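PDB 3I36: vascular protein tyrosine phosphatase 1 from Rattus norvegicus, which probably hydrolyses phosphotyrosine in proteins to tyrosine and phosphate, the present chain being the catalytic domain of this receptor-type phosphatase. Local coordinates for residues A33-Q38 against L296-L301; L60-A65 against N78-D83; S85-S90 against W129-E134; Y138-L143 against H198-F203. All coordinates share one frame; numbering follows the deposited sequence.

Interaction 1 (A33-Q38 against L296-L301); sequences AYFKKQ and LNQCVL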
# COMPACT_ATOMS: atom_id res chain seq x y z
N ALA A 33 4.53 17.45 21.73
CA ALA A 33 4.93 18.85 21.66
C ALA A 33 5.32 19.17 20.23
O ALA A 33 5.03 20.26 19.73
CB ALA A 33 6.09 19.11 22.59
N TYR A 34 6.00 18.23 19.59
CA TYR A 34 6.42 18.40 18.22
C TYR A 34 5.19 18.58 17.33
O TYR A 34 5.14 19.47 16.47
CB TYR A 34 7.25 17.19 17.77
CG TYR A 34 7.19 16.93 16.30
CD1 TYR A 34 8.09 17.54 15.43
CD2 TYR A 34 6.23 16.09 15.77
CE1 TYR A 34 8.03 17.31 14.06
CE2 TYR A 34 6.15 15.86 14.42
CZ TYR A 34 7.06 16.47 13.57
OH TYR A 34 6.99 16.22 12.23
N PHE A 35 4.19 17.74 17.56
CA PHE A 35 2.96 17.76 16.78
C PHE A 35 2.24 19.10 16.92
O PHE A 35 1.79 19.68 15.93
CB PHE A 35 2.05 16.62 17.22
CG PHE A 35 0.77 16.53 16.45
CD1 PHE A 35 0.63 15.61 15.44
CD2 PHE A 35 -0.29 17.37 16.75
CE1 PHE A 35 -0.55 15.53 14.73
CE2 PHE A 35 -1.47 17.29 16.04
CZ PHE A 35 -1.60 16.38 15.03
N LYS A 36 2.11 19.57 18.16
CA LYS A 36 1.47 20.85 18.42
C LYS A 36 2.23 21.95 17.69
O LYS A 36 1.63 22.84 17.10
CB LYS A 36 1.43 21.14 19.92
N LYS A 37 3.56 21.89 17.76
CA LYS A 37 4.41 22.85 17.09
C LYS A 37 4.14 22.86 15.59
O LYS A 37 4.00 23.91 14.96
CB LYS A 37 5.87 22.50 17.35
CG LYS A 37 6.88 23.49 16.83
CD LYS A 37 8.28 23.01 17.16
CE LYS A 37 8.42 22.72 18.65
NZ LYS A 37 9.65 21.93 18.95
N GLN A 38 4.06 21.66 15.02
CA GLN A 38 3.92 21.50 13.58
C GLN A 38 2.50 21.80 13.13
O GLN A 38 2.24 22.07 11.96
CB GLN A 38 4.28 20.06 13.19
CG GLN A 38 5.76 19.75 13.37
CD GLN A 38 6.66 20.76 12.67
OE1 GLN A 38 7.19 20.49 11.60
NE2 GLN A 38 6.80 21.94 13.27
N LEU A 296 -1.00 10.96 9.17
CA LEU A 296 0.02 10.05 9.69
C LEU A 296 0.49 10.53 11.02
O LEU A 296 0.67 9.77 11.97
CB LEU A 296 1.25 10.05 8.79
CG LEU A 296 1.16 9.19 7.56
CD1 LEU A 296 2.49 9.26 6.84
CD2 LEU A 296 0.84 7.77 8.02
N ASN A 297 0.73 11.83 11.08
CA ASN A 297 1.18 12.40 12.32
C ASN A 297 0.09 12.25 13.36
O ASN A 297 0.37 11.98 14.52
CB ASN A 297 1.59 13.83 12.10
CG ASN A 297 2.92 13.91 11.40
OD1 ASN A 297 3.00 13.95 10.16
ND2 ASN A 297 3.98 13.90 12.18
N GLN A 298 -1.16 12.40 12.94
CA GLN A 298 -2.28 12.18 13.86
C GLN A 298 -2.26 10.74 14.37
O GLN A 298 -2.49 10.47 15.56
CB GLN A 298 -3.62 12.46 13.18
CG GLN A 298 -4.78 12.46 14.17
CD GLN A 298 -4.66 13.58 15.18
OE1 GLN A 298 -4.59 14.75 14.80
NE2 GLN A 298 -4.63 13.23 16.47
N CYS A 299 -1.98 9.81 13.47
CA CYS A 299 -1.88 8.40 13.83
C CYS A 299 -0.84 8.22 14.93
O CYS A 299 -1.12 7.61 15.96
CB CYS A 299 -1.52 7.55 12.61
SG CYS A 299 -2.91 7.32 11.52
N VAL A 300 0.35 8.76 14.70
CA VAL A 300 1.41 8.69 15.69
C VAL A 300 0.96 9.27 17.01
O VAL A 300 1.19 8.68 18.07
CB VAL A 300 2.68 9.43 15.23
CG1 VAL A 300 3.71 9.45 16.34
CG2 VAL A 300 3.25 8.77 13.98
N LEU A 301 0.31 10.43 16.96
CA LEU A 301 -0.12 11.09 18.19
C LEU A 301 -1.10 10.20 18.93
O LEU A 301 -1.01 10.01 20.15
CB LEU A 301 -0.75 12.44 17.87
CG LEU A 301 -1.12 13.30 19.08
CD1 LEU A 301 0.15 13.71 19.80
CD2 LEU A 301 -1.93 14.52 18.63
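Phe-35 of helix 28-53 reaches across to Asn-297, Gln-298 and Leu-301 of helix 290-305 and carries most of this contact. Its CB already aims at the other helix, and with CG anti to the backbone N (chi1 -179°) the ring continues in that direction. CD1 and CE1 lead the edge that meets Asn-297: CE1 lies 3.6 Å from Asn-297 C and 3.8 Å from Asn-297 CB, so this edge rests on the helix backbone as well as on the first carbon of the side chain. At the tip, CZ comes within 3.4 Å of Gln-298 OE1, whose chain bends at chi2 to bring its amide round; the amide nitrogen of Gln-298 is bonded to Asp-302. CD2 and CE2 share a single partner, Leu-301 CD2. This methyl sits over the centre of the ring, 3.8 Å from the centroid of Phe-35 and 11° off the normal, a clear CH-pi contact. A flat, apolar ring suits the place: one face takes a methyl while the edge lies against a helix. Beside it, Tyr-34 brings the edge of its ring up to the Asn-297 side chain, and its hydroxyl bonds to Glu-49. The two segments run roughly antiparallel, with axes 10.6 Å apart at an angle of 150°. Phe-46, farther along helix 28-53, meets the Phe-35 ring edge-to-face, while Leu-296 and Val-300 touch helices 249-267 and 272-280, so that helix 290-305 lies between helix 28-53 and those two helices.

Interaction 2 (L60-A65 against N78-D83); sequences LPKYAA and NVLPYD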
# COMPACT_ATOMS: atom_id res chain seq x y z
N LEU A 60 13.80 9.80 -10.52
CA LEU A 60 14.16 8.40 -10.71
C LEU A 60 13.54 7.95 -12.02
O LEU A 60 12.36 8.22 -12.25
CB LEU A 60 13.64 7.53 -9.58
CG LEU A 60 14.39 7.68 -8.26
CD1 LEU A 60 13.56 7.06 -7.14
CD2 LEU A 60 15.74 6.99 -8.38
N PRO A 61 14.33 7.30 -12.88
CA PRO A 61 13.83 6.83 -14.17
C PRO A 61 12.62 5.92 -14.00
O PRO A 61 12.55 5.15 -13.05
CB PRO A 61 15.01 6.04 -14.73
CG PRO A 61 16.20 6.70 -14.15
CD PRO A 61 15.80 7.16 -12.77
N LYS A 62 11.68 6.04 -14.93
CA LYS A 62 10.48 5.21 -14.96
C LYS A 62 10.34 4.74 -16.39
O LYS A 62 9.27 4.84 -16.98
CB LYS A 62 9.24 6.04 -14.60
CG LYS A 62 9.45 7.11 -13.56
CD LYS A 62 8.43 8.22 -13.69
CE LYS A 62 8.77 9.13 -14.86
NZ LYS A 62 8.40 10.51 -14.53
N TYR A 63 11.43 4.24 -16.96
CA TYR A 63 11.44 3.89 -18.37
C TYR A 63 10.47 2.75 -18.70
O TYR A 63 9.76 2.83 -19.68
CB TYR A 63 12.85 3.51 -18.82
CG TYR A 63 13.80 4.67 -18.72
CD1 TYR A 63 13.38 5.96 -19.01
CD2 TYR A 63 15.12 4.48 -18.33
CE1 TYR A 63 14.24 7.03 -18.92
CE2 TYR A 63 15.99 5.55 -18.24
CZ TYR A 63 15.55 6.83 -18.53
OH TYR A 63 16.40 7.90 -18.44
N ALA A 64 10.45 1.70 -17.88
CA ALA A 64 9.59 0.56 -18.21
C ALA A 64 8.14 1.03 -18.25
O ALA A 64 7.39 0.68 -19.16
CB ALA A 64 9.76 -0.57 -17.20
N ALA A 65 7.76 1.84 -17.27
CA ALA A 65 6.40 2.36 -17.18
C ALA A 65 6.01 3.19 -18.39
O ALA A 65 4.83 3.34 -18.67
CB ALA A 65 6.23 3.19 -15.93
N ASN A 78 0.39 9.58 -14.61
CA ASN A 78 1.36 10.27 -13.77
C ASN A 78 1.65 9.52 -12.48
O ASN A 78 2.23 10.05 -11.54
CB ASN A 78 0.90 11.70 -13.46
CG ASN A 78 -0.35 11.74 -12.61
OD1 ASN A 78 -1.10 10.76 -12.52
ND2 ASN A 78 -0.60 12.89 -11.98
N VAL A 79 1.24 8.26 -12.43
CA VAL A 79 1.66 7.41 -11.34
C VAL A 79 2.37 6.21 -11.92
O VAL A 79 1.76 5.19 -12.25
CB VAL A 79 0.49 6.98 -10.47
CG1 VAL A 79 0.99 6.08 -9.35
CG2 VAL A 79 -0.22 8.22 -9.91
N LEU A 80 3.67 6.36 -12.08
CA LEU A 80 4.46 5.35 -12.76
C LEU A 80 5.52 4.84 -11.81
O LEU A 80 6.17 5.62 -11.13
CB LEU A 80 5.16 5.95 -13.97
CG LEU A 80 4.22 6.67 -14.92
CD1 LEU A 80 5.03 7.20 -16.09
CD2 LEU A 80 3.12 5.72 -15.40
N PRO A 81 5.71 3.52 -11.80
CA PRO A 81 6.71 2.92 -10.92
C PRO A 81 8.11 3.31 -11.37
O PRO A 81 8.41 3.27 -12.56
CB PRO A 81 6.49 1.42 -11.14
CG PRO A 81 5.90 1.33 -12.57
CD PRO A 81 4.96 2.52 -12.58
N TYR A 82 8.96 3.67 -10.42
CA TYR A 82 10.36 3.88 -10.74
C TYR A 82 11.00 2.53 -11.05
O TYR A 82 10.70 1.53 -10.41
CB TYR A 82 11.10 4.54 -9.57
CG TYR A 82 10.49 5.86 -9.19
CD1 TYR A 82 10.25 6.82 -10.16
CD2 TYR A 82 10.17 6.15 -7.87
CE1 TYR A 82 9.68 8.04 -9.84
CE2 TYR A 82 9.60 7.37 -7.53
CZ TYR A 82 9.36 8.31 -8.52
OH TYR A 82 8.81 9.52 -8.21
N ASP A 83 11.87 2.53 -12.05
CA ASP A 83 12.57 1.32 -12.47
C ASP A 83 13.33 0.72 -11.31
O ASP A 83 13.44 -0.49 -11.17
CB ASP A 83 13.55 1.66 -13.57
CG ASP A 83 12.86 2.12 -14.84
OD1 ASP A 83 11.80 1.54 -15.15
OD2 ASP A 83 13.34 3.06 -15.50
O HOH W 1 9.26 2.00 -14.88
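Asp-83 turns its carboxylate toward the start of the short, weakly bonded helix 63-66 and takes two backbone N-H groups there, one on each oxygen. Its CG stands anti to the carbonyl carbon (chi1 -66°), which brings the carboxylate to both donors. Tyr-63 N meets OD2 of Asp-83 at 2.7 Å on the syn side, 21° out of the carboxylate plane; Ala-64 N uses the syn lone pair of Asp-83 OD1 and gives the straighter bond, 3.0 Å long. An aspartate is well suited here: its short side chain offers two acceptors to adjacent amides, where the N-terminal end of the helix may help to steady its negative charge. Asp-83 N in turn donates to Pro-61 O at 2.9 Å, so that Asp-83 is tied to segment 60-65 through its backbone as well as its side chain. Water 1 extends the grip, accepting from Ala-65 N and donating to both Asp-83 OD1 and Pro-81 O. Segment 78-83 follows shortly after the Lys-Asn-Arg-Tyr sequence that forms the phosphotyrosine-recognition loop in classical tyrosine phosphatases, and the Pro-81 side chain lies about 8 Å from that of Val-248, a probable substrate-binding residue. Leu-60 crosses the Tyr-82 ring at about a right angle, its CB over one face and 3.8 Å from the ring centroid of Tyr-82. Lys-62 instead runs alongside, pointing the same way as the tyrosine, with its CG 3.5 Å from Tyr-82 CD1 at the ring edge. Ala-65 CB lies 3.6 Å from both Leu-80 CB and Pro-81 CD, a close approach suited to a small side chain.

Interaction 3 (S85-S90 against W129-E134); sequences SRVKLS and WRMVWE
Hydrogen bonds join Ser-90 to two side chains of helix 125-134. Arg-130 NH2 donates to Ser-90 O at 2.6 Å and to Ser-90 OG at 2.9 Å. Both acceptors lie close to the guanidinium plane, although NH2 stands 38° above the plane of the carbonyl it meets. One turn later Glu-134 answers with the opposite polarity, its OE1 accepting from Ser-90 N at 2.8 Å through the syn lone pair. A serine, small and with its hydroxyl near its own backbone, fits between the two. Among charged contacts, Arg-130 NH1 forms a salt bridge with Asp-127. A methionine in place of Arg-130 would probably leave Ser-90 O and OG without their donor and Asp-127 without its cationic mate.

Apolar packing lies alongside. Leu-89 spreads over one guanidinium face, its CD1 3.7 Å from Arg-130 NH1, while its other branch, CD2, touches Met-131 CB at 3.6 Å. With CG anti to the backbone N (chi1 175°), the flexible Met-131 chain carries SD to within 3.7 Å of Val-87 CG1. Strands 99-100 and 102-105 line this patch through Ile-100 and Ala-102, each touching both Val-87 and Met-131, so strand 86-88 and helix 125-134 pack together beside them.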
# COMPACT_ATOMS: atom_id res chain seq x y z
N SER A 85 12.77 0.29 -8.33
CA SER A 85 12.04 -0.41 -7.29
C SER A 85 10.86 -1.17 -7.85
O SER A 85 10.09 -1.78 -7.10
CB SER A 85 11.51 0.62 -6.27
OG SER A 85 10.71 1.59 -6.94
N ARG A 86 10.69 -1.14 -9.17
CA ARG A 86 9.48 -1.69 -9.74
C ARG A 86 9.48 -3.20 -9.59
O ARG A 86 10.53 -3.85 -9.58
CB ARG A 86 9.31 -1.27 -11.21
CG ARG A 86 10.24 -1.96 -12.17
CD ARG A 86 9.93 -1.53 -13.58
NE ARG A 86 10.79 -2.19 -14.54
CZ ARG A 86 10.41 -3.23 -15.27
NH1 ARG A 86 9.18 -3.70 -15.16
NH2 ARG A 86 11.27 -3.78 -16.11
N VAL A 87 8.28 -3.75 -9.44
CA VAL A 87 8.12 -5.18 -9.34
C VAL A 87 8.21 -5.73 -10.75
O VAL A 87 7.44 -5.34 -11.62
CB VAL A 87 6.77 -5.53 -8.72
CG1 VAL A 87 6.57 -7.02 -8.67
CG2 VAL A 87 6.65 -4.89 -7.31
N LYS A 88 9.14 -6.65 -10.98
CA LYS A 88 9.32 -7.21 -12.31
C LYS A 88 8.77 -8.62 -12.33
O LYS A 88 9.16 -9.45 -11.53
CB LYS A 88 10.80 -7.24 -12.68
CG LYS A 88 11.42 -5.87 -12.77
CD LYS A 88 12.91 -5.95 -13.04
CE LYS A 88 13.59 -4.63 -12.73
NZ LYS A 88 15.06 -4.67 -13.00
N LEU A 89 7.84 -8.87 -13.25
CA LEU A 89 7.24 -10.19 -13.35
C LEU A 89 8.01 -11.05 -14.33
O LEU A 89 8.93 -10.57 -14.98
CB LEU A 89 5.79 -10.06 -13.79
CG LEU A 89 5.00 -9.04 -12.96
CD1 LEU A 89 3.57 -8.94 -13.49
CD2 LEU A 89 5.05 -9.41 -11.46
N SER A 90 7.65 -12.32 -14.39
CA SER A 90 8.26 -13.24 -15.33
C SER A 90 7.98 -12.74 -16.73
O SER A 90 7.04 -11.97 -16.97
CB SER A 90 7.66 -14.64 -15.17
OG SER A 90 6.25 -14.57 -15.26
N TRP A 129 -2.53 -10.86 -10.61
CA TRP A 129 -2.44 -12.16 -9.96
C TRP A 129 -1.11 -12.84 -10.19
O TRP A 129 -0.63 -13.59 -9.35
CB TRP A 129 -3.61 -13.05 -10.35
CG TRP A 129 -4.85 -12.58 -9.69
CD1 TRP A 129 -5.87 -11.88 -10.26
CD2 TRP A 129 -5.16 -12.72 -8.30
NE1 TRP A 129 -6.83 -11.60 -9.31
CE2 TRP A 129 -6.42 -12.10 -8.10
CE3 TRP A 129 -4.51 -13.31 -7.21
CZ2 TRP A 129 -7.03 -12.06 -6.85
CZ3 TRP A 129 -5.12 -13.26 -5.97
CH2 TRP A 129 -6.37 -12.65 -5.80
N ARG A 130 -0.49 -12.56 -11.33
CA ARG A 130 0.82 -13.12 -11.61
C ARG A 130 1.81 -12.54 -10.61
O ARG A 130 2.68 -13.24 -10.10
CB ARG A 130 1.24 -12.85 -13.05
CG ARG A 130 2.45 -13.68 -13.48
CD ARG A 130 2.52 -13.81 -15.00
NE ARG A 130 2.37 -12.52 -15.66
CZ ARG A 130 3.37 -11.83 -16.19
NH1 ARG A 130 3.13 -10.67 -16.76
NH2 ARG A 130 4.60 -12.30 -16.13
N MET A 131 1.65 -11.26 -10.29
CA MET A 131 2.52 -10.63 -9.31
C MET A 131 2.25 -11.25 -7.95
O MET A 131 3.16 -11.58 -7.20
CB MET A 131 2.23 -9.15 -9.22
CG MET A 131 3.02 -8.49 -8.12
SD MET A 131 2.96 -6.70 -8.21
CE MET A 131 1.28 -6.35 -7.74
N VAL A 132 0.97 -11.37 -7.62
CA VAL A 132 0.58 -11.98 -6.36
C VAL A 132 1.24 -13.33 -6.25
O VAL A 132 1.82 -13.66 -5.22
CB VAL A 132 -0.95 -12.16 -6.27
CG1 VAL A 132 -1.30 -13.20 -5.18
CG2 VAL A 132 -1.60 -10.83 -5.95
N TRP A 133 1.17 -14.11 -7.32
CA TRP A 133 1.73 -15.46 -7.28
C TRP A 133 3.25 -15.43 -7.22
O TRP A 133 3.88 -16.00 -6.33
CB TRP A 133 1.31 -16.29 -8.48
CG TRP A 133 1.93 -17.62 -8.34
CD1 TRP A 133 3.05 -18.09 -8.97
CD2 TRP A 133 1.55 -18.63 -7.40
NE1 TRP A 133 3.35 -19.36 -8.51
CE2 TRP A 133 2.44 -19.71 -7.55
CE3 TRP A 133 0.51 -18.73 -6.47
CZ2 TRP A 133 2.33 -20.88 -6.80
CZ3 TRP A 133 0.40 -19.90 -5.71
CH2 TRP A 133 1.31 -20.95 -5.89
N GLU A 134 3.85 -14.76 -8.20
CA GLU A 134 5.29 -14.82 -8.34
C GLU A 134 6.02 -14.16 -7.19
O GLU A 134 7.15 -14.51 -6.89
CB GLU A 134 5.72 -14.18 -9.65
CG GLU A 134 5.22 -14.96 -10.85
CD GLU A 134 5.61 -14.32 -12.15
OE1 GLU A 134 6.31 -13.28 -12.13
OE2 GLU A 134 5.21 -14.87 -13.19

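Interaction 4 (Y138-L143 against H198-F203); sequences YAIVML and HPLRQF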
# COMPACT_ATOMS: atom_id res chain seq x y z
N TYR A 138 0.80 -13.18 0.31
CA TYR A 138 -0.21 -13.91 1.08
C TYR A 138 -1.26 -12.94 1.60
O TYR A 138 -2.33 -13.33 2.02
CB TYR A 138 0.43 -14.59 2.28
CG TYR A 138 1.06 -15.92 1.97
CD1 TYR A 138 2.16 -16.02 1.14
CD2 TYR A 138 0.55 -17.08 2.52
CE1 TYR A 138 2.75 -17.26 0.87
CE2 TYR A 138 1.12 -18.31 2.26
CZ TYR A 138 2.21 -18.39 1.44
OH TYR A 138 2.77 -19.63 1.19
N ALA A 139 -0.92 -11.65 1.60
CA ALA A 139 -1.83 -10.64 2.12
C ALA A 139 -1.97 -9.49 1.14
O ALA A 139 -0.98 -8.95 0.64
CB ALA A 139 -1.34 -10.11 3.47
N ILE A 140 -3.21 -9.11 0.87
CA ILE A 140 -3.45 -7.94 0.07
C ILE A 140 -4.18 -6.97 0.96
O ILE A 140 -5.12 -7.35 1.65
CB ILE A 140 -4.35 -8.25 -1.14
CG1 ILE A 140 -3.56 -9.05 -2.19
CG2 ILE A 140 -4.90 -6.95 -1.74
CD1 ILE A 140 -4.43 -9.51 -3.37
N VAL A 141 -3.74 -5.73 0.94
CA VAL A 141 -4.45 -4.69 1.65
C VAL A 141 -5.01 -3.77 0.60
O VAL A 141 -4.27 -3.17 -0.17
CB VAL A 141 -3.51 -3.90 2.56
CG1 VAL A 141 -4.27 -2.74 3.22
CG2 VAL A 141 -2.94 -4.83 3.62
N MET A 142 -6.33 -3.68 0.57
CA MET A 142 -7.01 -2.89 -0.43
C MET A 142 -7.67 -1.72 0.26
O MET A 142 -8.48 -1.90 1.18
CB MET A 142 -8.06 -3.73 -1.12
CG MET A 142 -8.93 -2.93 -2.04
SD MET A 142 -9.91 -4.01 -3.09
CE MET A 142 -10.78 -2.77 -4.05
N LEU A 143 -7.33 -0.52 -0.17
CA LEU A 143 -7.72 0.66 0.58
C LEU A 143 -8.64 1.55 -0.20
O LEU A 143 -8.62 2.77 -0.07
CB LEU A 143 -6.49 1.44 1.02
CG LEU A 143 -5.54 0.63 1.90
CD1 LEU A 143 -4.16 1.25 1.89
CD2 LEU A 143 -6.08 0.54 3.32
N HIS A 198 -1.46 -21.63 -2.18
CA HIS A 198 -1.38 -21.17 -0.81
C HIS A 198 -2.50 -20.18 -0.57
O HIS A 198 -3.18 -19.77 -1.51
CB HIS A 198 -0.01 -20.56 -0.50
CG HIS A 198 0.27 -19.29 -1.25
ND1 HIS A 198 -0.33 -18.09 -0.92
CD2 HIS A 198 1.09 -19.03 -2.29
CE1 HIS A 198 0.11 -17.15 -1.73
NE2 HIS A 198 0.98 -17.69 -2.57
N PRO A 199 -2.71 -19.83 0.70
CA PRO A 199 -3.79 -18.93 1.05
C PRO A 199 -3.41 -17.51 0.70
O PRO A 199 -2.24 -17.15 0.56
CB PRO A 199 -3.89 -19.06 2.58
CG PRO A 199 -3.11 -20.27 2.93
CD PRO A 199 -2.03 -20.34 1.90
N LEU A 200 -4.43 -16.69 0.58
CA LEU A 200 -4.22 -15.27 0.50
C LEU A 200 -5.38 -14.68 1.23
O LEU A 200 -6.51 -15.14 1.09
CB LEU A 200 -4.18 -14.80 -0.96
CG LEU A 200 -3.98 -13.28 -1.07
CD1 LEU A 200 -3.07 -12.91 -2.24
CD2 LEU A 200 -5.33 -12.57 -1.18
N ARG A 201 -5.09 -13.70 2.07
CA ARG A 201 -6.14 -12.96 2.72
C ARG A 201 -6.09 -11.55 2.20
O ARG A 201 -5.03 -10.94 2.09
CB ARG A 201 -5.93 -12.96 4.24
CG ARG A 201 -6.91 -12.03 4.96
CD ARG A 201 -7.04 -12.42 6.41
NE ARG A 201 -7.46 -13.80 6.55
CZ ARG A 201 -7.46 -14.46 7.71
NH1 ARG A 201 -7.05 -13.84 8.81
NH2 ARG A 201 -7.85 -15.73 7.75
N GLN A 202 -7.27 -11.02 1.89
CA GLN A 202 -7.39 -9.70 1.38
C GLN A 202 -8.10 -8.89 2.44
O GLN A 202 -9.21 -9.22 2.85
CB GLN A 202 -8.23 -9.69 0.12
CG GLN A 202 -8.43 -8.31 -0.46
CD GLN A 202 -9.65 -8.28 -1.37
OE1 GLN A 202 -10.64 -8.95 -1.08
NE2 GLN A 202 -9.58 -7.52 -2.45
N PHE A 203 -7.44 -7.83 2.88
CA PHE A 203 -8.00 -6.93 3.86
C PHE A 203 -8.53 -5.75 3.09
O PHE A 203 -7.78 -4.92 2.59
CB PHE A 203 -6.92 -6.50 4.84
CG PHE A 203 -6.31 -7.65 5.58
CD1 PHE A 203 -6.79 -8.02 6.83
CD2 PHE A 203 -5.30 -8.39 5.01
CE1 PHE A 203 -6.23 -9.09 7.51
CE2 PHE A 203 -4.75 -9.46 5.68
CZ PHE A 203 -5.21 -9.81 6.93
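Backbone hydrogen bonds pair Tyr-138, Ile-140 and Met-142 with Arg-201 and Phe-203 on strand segments 15° from exactly parallel. Ile-140 uses both backbone polar atoms: its N gives to Arg-201 O, and its O takes Phe-203 N at 2.7 Å, the donor nearly along the C=O axis. Arg-201 N bonds to Tyr-138 O and Met-142 N to Phe-203 O, both at 2.8 Å.

Aromatic stacking holds the strand start. The Tyr-138 ring lies face-to-face on His-198, centroids 3.8 Å apart and planes 13° from parallel. His-198 CG stands between its backbone N and carbonyl carbon (chi1 66°), which places the imidazole against Tyr-138. His-198 ND1 donates to Pro-199 O at 2.6 Å, which fixes the turn of the imidazole, and Trp-133 meets it from the side opposite Tyr-138. A leucine in place of Tyr-138 would probably lose this stack and leave one imidazole face without its flat partner.

Apolar packing divides between the sheet faces. Ile-140 meets Leu-200 through their CD1 methyls, 3.8 Å apart, and lays CG2 against Gln-202 CG. On the face turned to helix 218-231, Ala-139 CB touches the Phe-203 ring edge at CE2, and both Val-141 and Phe-203 pack on Phe-223.

Arg-201 forms a salt bridge with Asp-186, and the Gln-202 amide bonds to Arg-185 and Tyr-157. Met-142, about 7 Å from the probable nucleophile Cys-244 between side chains, runs beside Gln-202. The chemistry implies a core strand pair whose buried amides the sheet satisfies, its polar side chains bonded to neighbouring parts of the domain.

How the interactions relate
Interaction 1 joins the N-terminal helix 28-53 to the last helix, 290-305, and so spans the chain segments that hold the other three. Interactions 2, 3 and 4 follow one another in series. Interaction 1 stands apart, its centre at least 30 Å from theirs and on the opposite side of the chain's centre from interactions 3 and 4. Interactions 2 and 3, centred about 15 Å apart, meet where Arg-86 packs on Ala-64 and Pro-81. Interactions 3 and 4, also about 15 Å apart, meet through Val-132 and Leu-200, helix 125-134 leading into strand 139-142 of the mixed central sheet. Loop, helix and sheet thereby form one continuous body of the phosphatase domain, while the terminal helices close its far side.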